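Local coordinates for scarecrow-like protein 3 (Arabidopsis thaliana, PDB 6KPB) that probably acts as a nuclear GRAS-family transcription factor in plant development and binds zinc finger proteins such as JACKDAW/IDD10, at residues 366-377 and 468-476. Sequence-based numbering, arbitrary orientation.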
ATOM      1  N   GLU A 366      14.167 -26.037  -1.257  1.00 98.65           N
ATOM      2  CA  GLU A 366      15.182 -25.551  -0.328  1.00 94.99           C
ATOM      3  C   GLU A 366      14.680 -24.355   0.471  1.00 87.28           C
ATOM      4  O   GLU A 366      14.865 -24.293   1.692  1.00 90.94           O
ATOM      5  CB  GLU A 366      16.464 -25.202  -1.085  1.00 99.41           C
ATOM      6  CG  GLU A 366      17.365 -26.398  -1.333  1.00100.89           C
ATOM      7  CD  GLU A 366      17.758 -27.100  -0.046  1.00113.66           C
ATOM      8  OE1 GLU A 366      18.421 -26.466   0.802  1.00117.64           O
ATOM      9  OE2 GLU A 366      17.391 -28.282   0.124  1.00123.06           O
ATOM     10  N   SER A 367      14.042 -23.390  -0.200  1.00 81.64           N
ATOM     11  CA  SER A 367      13.571 -22.200   0.502  1.00 82.27           C
ATOM     12  C   SER A 367      12.522 -22.545   1.551  1.00 88.73           C
ATOM     13  O   SER A 367      12.426 -21.863   2.578  1.00 88.40           O
ATOM     14  CB  SER A 367      13.013 -21.181  -0.491  1.00 82.78           C
ATOM     15  OG  SER A 367      11.935 -21.728  -1.232  1.00 86.96           O
ATOM     16  N   LEU A 368      11.728 -23.592   1.314  1.00 86.88           N
ATOM     17  CA  LEU A 368      10.778 -24.035   2.330  1.00 86.33           C
ATOM     18  C   LEU A 368      11.497 -24.445   3.607  1.00 84.50           C
ATOM     19  O   LEU A 368      11.055 -24.112   4.712  1.00 86.82           O
ATOM     20  CB  LEU A 368       9.929 -25.190   1.797  1.00 93.68           C
ATOM     21  CG  LEU A 368       8.648 -24.820   1.045  1.00 88.12           C
ATOM     22  CD1 LEU A 368       7.949 -26.067   0.525  1.00 83.20           C
ATOM     23  CD2 LEU A 368       7.720 -24.018   1.942  1.00 88.75           C
ATOM     24  N   TYR A 369      12.619 -25.156   3.477  1.00 91.60           N
ATOM     25  CA  TYR A 369      13.368 -25.578   4.656  1.00 97.87           C
ATOM     26  C   TYR A 369      14.049 -24.398   5.337  1.00 92.82           C
ATOM     27  O   TYR A 369      14.069 -24.315   6.571  1.00 92.90           O
ATOM     28  CB  TYR A 369      14.394 -26.644   4.276  1.00 99.31           C
ATOM     29  CG  TYR A 369      13.813 -28.031   4.134  1.00103.73           C
ATOM     30  CD1 TYR A 369      13.735 -28.886   5.225  1.00113.01           C
ATOM     31  CD2 TYR A 369      13.341 -28.486   2.911  1.00110.64           C
ATOM     32  CE1 TYR A 369      13.205 -30.157   5.102  1.00119.39           C
ATOM     33  CE2 TYR A 369      12.808 -29.754   2.777  1.00119.60           C
ATOM     34  CZ  TYR A 369      12.742 -30.585   3.875  1.00128.03           C
ATOM     35  OH  TYR A 369      12.212 -31.848   3.745  1.00139.25           O
ATOM     36  N   THR A 370      14.615 -23.476   4.553  1.00 86.42           N
ATOM     37  CA  THR A 370      15.328 -22.344   5.137  1.00 84.87           C
ATOM     38  C   THR A 370      14.383 -21.452   5.931  1.00 87.73           C
ATOM     39  O   THR A 370      14.640 -21.140   7.100  1.00 94.80           O
ATOM     40  CB  THR A 370      16.030 -21.539   4.042  1.00 89.77           C
ATOM     41  OG1 THR A 370      16.985 -22.368   3.367  1.00 90.83           O
ATOM     42  CG2 THR A 370      16.746 -20.337   4.642  1.00 78.28           C
ATOM     43  N   TYR A 371      13.278 -21.035   5.315  1.00 87.59           N
ATOM     44  CA  TYR A 371      12.374 -20.104   5.977  1.00 79.78           C
ATOM     45  C   TYR A 371      11.494 -20.779   7.020  1.00 83.07           C
ATOM     46  O   TYR A 371      10.960 -20.088   7.893  1.00 86.01           O
ATOM     47  CB  TYR A 371      11.523 -19.375   4.937  1.00 74.10           C
ATOM     48  CG  TYR A 371      12.341 -18.404   4.120  1.00 76.72           C
ATOM     49  CD1 TYR A 371      12.607 -17.124   4.590  1.00 85.01           C
ATOM     50  CD2 TYR A 371      12.880 -18.777   2.897  1.00 81.59           C
ATOM     51  CE1 TYR A 371      13.370 -16.237   3.854  1.00 80.47           C
ATOM     52  CE2 TYR A 371      13.643 -17.897   2.154  1.00 77.78           C
ATOM     53  CZ  TYR A 371      13.885 -16.628   2.638  1.00 84.04           C
ATOM     54  OH  TYR A 371      14.645 -15.750   1.900  1.00 80.90           O
ATOM     55  N   ALA A 372      11.336 -22.103   6.961  1.00 80.11           N
ATOM     56  CA  ALA A 372      10.707 -22.804   8.075  1.00 83.47           C
ATOM     57  C   ALA A 372      11.536 -22.650   9.340  1.00 86.61           C
ATOM     58  O   ALA A 372      10.989 -22.503  10.439  1.00 89.15           O
ATOM     59  CB  ALA A 372      10.513 -24.283   7.739  1.00 70.16           C
ATOM     60  N   ALA A 373      12.862 -22.674   9.200  1.00 76.63           N
ATOM     61  CA  ALA A 373      13.736 -22.443  10.344  1.00 82.79           C
ATOM     62  C   ALA A 373      13.640 -21.000  10.825  1.00 86.71           C
ATOM     63  O   ALA A 373      13.507 -20.744  12.027  1.00 83.21           O
ATOM     64  CB  ALA A 373      15.179 -22.799   9.979  1.00 76.53           C
ATOM     65  N   LEU A 374      13.703 -20.042   9.895  1.00 79.46           N
ATOM     66  CA  LEU A 374      13.621 -18.633  10.275  1.00 77.89           C
ATOM     67  C   LEU A 374      12.279 -18.310  10.920  1.00 86.63           C
ATOM     68  O   LEU A 374      12.223 -17.614  11.940  1.00 85.65           O
ATOM     69  CB  LEU A 374      13.863 -17.746   9.056  1.00 84.48           C
ATOM     70  CG  LEU A 374      15.319 -17.638   8.601  1.00 91.97           C
ATOM     71  CD1 LEU A 374      15.405 -17.045   7.206  1.00 80.71           C
ATOM     72  CD2 LEU A 374      16.118 -16.803   9.591  1.00 81.93           C
ATOM     73  N   PHE A 375      11.183 -18.809  10.342  1.00 86.76           N
ATOM     74  CA  PHE A 375       9.876 -18.647  10.969  1.00 77.71           C
ATOM     75  C   PHE A 375       9.765 -19.421  12.274  1.00 88.77           C
ATOM     76  O   PHE A 375       8.887 -19.115  13.088  1.00 97.46           O
ATOM     77  CB  PHE A 375       8.769 -19.088  10.011  1.00 79.05           C
ATOM     78  CG  PHE A 375       8.366 -18.034   9.015  1.00 77.40           C
ATOM     79  CD1 PHE A 375       9.268 -17.569   8.070  1.00 75.42           C
ATOM     80  CD2 PHE A 375       7.080 -17.518   9.016  1.00 77.34           C
ATOM     81  CE1 PHE A 375       8.895 -16.606   7.151  1.00 69.64           C
ATOM     82  CE2 PHE A 375       6.703 -16.555   8.101  1.00 75.34           C
ATOM     83  CZ  PHE A 375       7.612 -16.099   7.167  1.00 76.00           C
ATOM     84  N   ASP A 376      10.627 -20.416  12.491  1.00100.06           N
ATOM     85  CA  ASP A 376      10.557 -21.197  13.721  1.00 95.31           C
ATOM     86  C   ASP A 376      11.118 -20.414  14.903  1.00 98.50           C
ATOM     87  O   ASP A 376      10.586 -20.500  16.016  1.00 97.62           O
ATOM     88  CB  ASP A 376      11.303 -22.522  13.544  1.00105.23           C
ATOM     89  CG  ASP A 376      10.809 -23.604  14.486  1.00127.12           C
ATOM     90  OD1 ASP A 376      10.541 -23.303  15.667  1.00134.21           O
ATOM     91  OD2 ASP A 376      10.692 -24.765  14.041  1.00137.72           O
ATOM     92  N   CYS A 377      12.192 -19.646  14.682  1.00 83.33           N
ATOM     93  CA  CYS A 377      12.744 -18.810  15.746  1.00 93.57           C
ATOM     94  C   CYS A 377      11.676 -17.893  16.326  1.00 86.77           C
ATOM     95  O   CYS A 377      11.468 -17.850  17.544  1.00 99.56           O
ATOM     96  CB  CYS A 377      13.915 -17.976  15.220  1.00 84.73           C
ATOM     97  SG  CYS A 377      15.019 -18.803  14.064  1.00126.08           S
ATOM     98  N   CYS A 468      23.833 -20.663  12.446  1.00 78.46           N
ATOM     99  CA  CYS A 468      22.787 -21.659  12.290  1.00 87.58           C
ATOM    100  C   CYS A 468      21.679 -21.447  13.311  1.00 73.69           C
ATOM    101  O   CYS A 468      21.914 -20.950  14.416  1.00 80.12           O
ATOM    102  CB  CYS A 468      23.343 -23.079  12.450  1.00 96.26           C
ATOM    103  SG  CYS A 468      24.680 -23.513  11.324  1.00 93.22           S
ATOM    104  N   TRP A 469      20.466 -21.826  12.924  1.00 76.90           N
ATOM    105  CA  TRP A 469      19.360 -22.023  13.853  1.00 82.52           C
ATOM    106  C   TRP A 469      19.136 -23.522  13.976  1.00 87.49           C
ATOM    107  O   TRP A 469      18.874 -24.193  12.971  1.00 83.40           O
ATOM    108  CB  TRP A 469      18.086 -21.324  13.379  1.00 74.15           C
ATOM    109  CG  TRP A 469      16.869 -21.749  14.143  1.00 84.63           C
ATOM    110  CD1 TRP A 469      15.887 -22.595  13.714  1.00 86.37           C
ATOM    111  CD2 TRP A 469      16.514 -21.365  15.477  1.00 80.60           C
ATOM    112  NE1 TRP A 469      14.937 -22.752  14.696  1.00 88.80           N
ATOM    113  CE2 TRP A 469      15.299 -22.008  15.787  1.00 78.78           C
ATOM    114  CE3 TRP A 469      17.101 -20.534  16.436  1.00 80.91           C
ATOM    115  CZ2 TRP A 469      14.662 -21.848  17.016  1.00 70.86           C
ATOM    116  CZ3 TRP A 469      16.468 -20.377  17.655  1.00 83.12           C
ATOM    117  CH2 TRP A 469      15.261 -21.031  17.934  1.00 81.47           C
ATOM    118  N   GLN A 470      19.245 -24.039  15.200  1.00 86.56           N
ATOM    119  CA  GLN A 470      19.299 -25.477  15.431  1.00 86.34           C
ATOM    120  C   GLN A 470      20.417 -26.075  14.587  1.00 96.28           C
ATOM    121  O   GLN A 470      21.593 -25.767  14.802  1.00107.37           O
ATOM    122  CB  GLN A 470      17.953 -26.139  15.117  1.00 85.63           C
ATOM    123  CG  GLN A 470      16.749 -25.486  15.791  1.00 92.14           C
ATOM    124  CD  GLN A 470      16.700 -25.725  17.292  1.00105.08           C
ATOM    125  OE1 GLN A 470      17.544 -25.236  18.042  1.00101.39           O
ATOM    126  NE2 GLN A 470      15.700 -26.480  17.736  1.00117.54           N
ATOM    127  N   ASP A 471      20.066 -26.911  13.612  1.00102.54           N
ATOM    128  CA  ASP A 471      21.040 -27.489  12.696  1.00 97.67           C
ATOM    129  C   ASP A 471      21.004 -26.857  11.312  1.00 91.91           C
ATOM    130  O   ASP A 471      21.793 -27.250  10.448  1.00 99.13           O
ATOM    131  CB  ASP A 471      20.819 -29.001  12.571  1.00108.67           C
ATOM    132  CG  ASP A 471      21.284 -29.764  13.797  1.00125.57           C
ATOM    133  OD1 ASP A 471      21.797 -29.127  14.741  1.00130.05           O
ATOM    134  OD2 ASP A 471      21.138 -31.005  13.812  1.00130.73           O
ATOM    135  N   ARG A 472      20.121 -25.888  11.082  1.00 87.71           N
ATOM    136  CA  ARG A 472      19.927 -25.330   9.750  1.00 93.36           C
ATOM    137  C   ARG A 472      20.843 -24.132   9.543  1.00 90.39           C
ATOM    138  O   ARG A 472      20.751 -23.160  10.307  1.00 89.01           O
ATOM    139  CB  ARG A 472      18.481 -24.912   9.553  1.00 91.35           C
ATOM    140  CG  ARG A 472      18.165 -24.416   8.154  1.00 87.48           C
ATOM    141  CD  ARG A 472      18.147 -25.562   7.159  1.00 89.28           C
ATOM    142  NE  ARG A 472      17.966 -25.093   5.788  1.00 88.22           N
ATOM    143  CZ  ARG A 472      17.750 -25.892   4.748  1.00 87.39           C
ATOM    144  NH1 ARG A 472      17.680 -27.204   4.921  1.00 87.70           N
ATOM    145  NH2 ARG A 472      17.598 -25.377   3.536  1.00 84.93           N
ATOM    146  N   PRO A 473      21.725 -24.150   8.546  1.00 88.41           N
ATOM    147  CA  PRO A 473      22.537 -22.961   8.261  1.00 76.80           C
ATOM    148  C   PRO A 473      21.680 -21.820   7.739  1.00 81.94           C
ATOM    149  O   PRO A 473      20.718 -22.028   6.996  1.00 90.14           O
ATOM    150  CB  PRO A 473      23.525 -23.448   7.193  1.00 71.62           C
ATOM    151  CG  PRO A 473      23.509 -24.942   7.297  1.00 73.21           C
ATOM    152  CD  PRO A 473      22.118 -25.300   7.717  1.00 83.34           C
ATOM    153  N   LEU A 474      22.041 -20.600   8.134  1.00 78.14           N
ATOM    154  CA  LEU A 474      21.301 -19.406   7.748  1.00 73.75           C
ATOM    155  C   LEU A 474      22.174 -18.372   7.055  1.00 77.78           C
ATOM    156  O   LEU A 474      21.829 -17.915   5.958  1.00 77.35           O
ATOM    157  CB  LEU A 474      20.629 -18.780   8.980  1.00 70.24           C
ATOM    158  CG  LEU A 474      19.566 -19.622   9.687  1.00 87.02           C
ATOM    159  CD1 LEU A 474      19.011 -18.874  10.888  1.00 88.32           C
ATOM    160  CD2 LEU A 474      18.450 -20.006   8.724  1.00 77.67           C
ATOM    161  N   TYR A 475      23.291 -17.980   7.664  1.00 79.58           N
ATOM    162  CA  TYR A 475      24.154 -16.957   7.093  1.00 74.36           C
ATOM    163  C   TYR A 475      25.609 -17.333   7.324  1.00 80.54           C
ATOM    164  O   TYR A 475      25.941 -18.069   8.256  1.00 84.63           O
ATOM    165  CB  TYR A 475      23.883 -15.574   7.698  1.00 70.54           C
ATOM    166  CG  TYR A 475      22.469 -15.076   7.522  1.00 74.67           C
ATOM    167  CD1 TYR A 475      21.473 -15.423   8.424  1.00 81.58           C
ATOM    168  CD2 TYR A 475      22.132 -14.246   6.461  1.00 84.70           C
ATOM    169  CE1 TYR A 475      20.179 -14.964   8.272  1.00 78.75           C
ATOM    170  CE2 TYR A 475      20.841 -13.782   6.299  1.00 82.83           C
ATOM    171  CZ  TYR A 475      19.870 -14.143   7.207  1.00 80.79           C
ATOM    172  OH  TYR A 475      18.584 -13.680   7.046  1.00 84.48           O
ATOM    173  N   SER A 476      26.477 -16.803   6.465  1.00 75.63           N
ATOM    174  CA  SER A 476      27.912 -17.003   6.570  1.00 71.32           C
ATOM    175  C   SER A 476      28.618 -15.655   6.673  1.00 75.68           C
ATOM    176  O   SER A 476      28.122 -14.636   6.185  1.00 68.13           O
ATOM    177  CB  SER A 476      28.457 -17.789   5.369  1.00 82.70           C
ATOM    178  OG  SER A 476      28.239 -17.095   4.152  1.00 81.30           O
TER
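Arg472 sends CG out opposite its backbone nitrogen (chi1 -176°), toward helix 366-377; a bend at chi2 then turns the chain along it, past the methyl of Ala373, and an extended end delivers the guanidinium to Glu366 and Thr370. NH2 of Arg472 makes both polar contacts: a salt bridge to Glu366 OE1 (3.1 Å), met from above the carboxylate plane, and a straighter hydrogen bond to Thr370 OG1 (3.1 Å, 158° at the hydrogen), which lies near the guanidinium plane. Tyr369 covers one guanidinium face with its CB, 3.4 Å from NH1 of Arg472, while its ring leads away. Two bonds to one nitrogen and the carbon packed over the face should together fix the rotation of the group. A leucine in place of Arg472 would probably leave the Glu366 carboxylate without its positive mate and Tyr369 CB without the flat group it packs on, although Thr370 OG1 would still have His355 and Ser353 as partners. At the other end, Cys377 lies over the Trp469 indole in a sulfur-aromatic contact, SG 3.5 Å from the centroid of the five-membered ring, its CB making a CH-pi contact above the six-membered ring, with Gln470 CG on the opposite face. Between these ends Ala373 CB meets Trp469 CD1 at 3.8 Å, and the Leu374 and Leu474 side chains slide past each other in opposite directions (Leu374 CD2 to Leu474 CD1, 3.8 Å). The type II' turn from Trp469 to Arg472 closes the hairpin of strands 464-469 and 472-482 with a two-residue loop and presents both side chains to the helix. Helix 366-377, part of helix 360-381, crosses strand 472-476 almost perpendicularly (83°), joining the PFYRE and SAW regions. Helices 92-109 and 387-406 pack against other sides of this helix, Asp376 hydrogen-bonds the bound peptide, and strand 472-482 runs between 464-469 and 345-351.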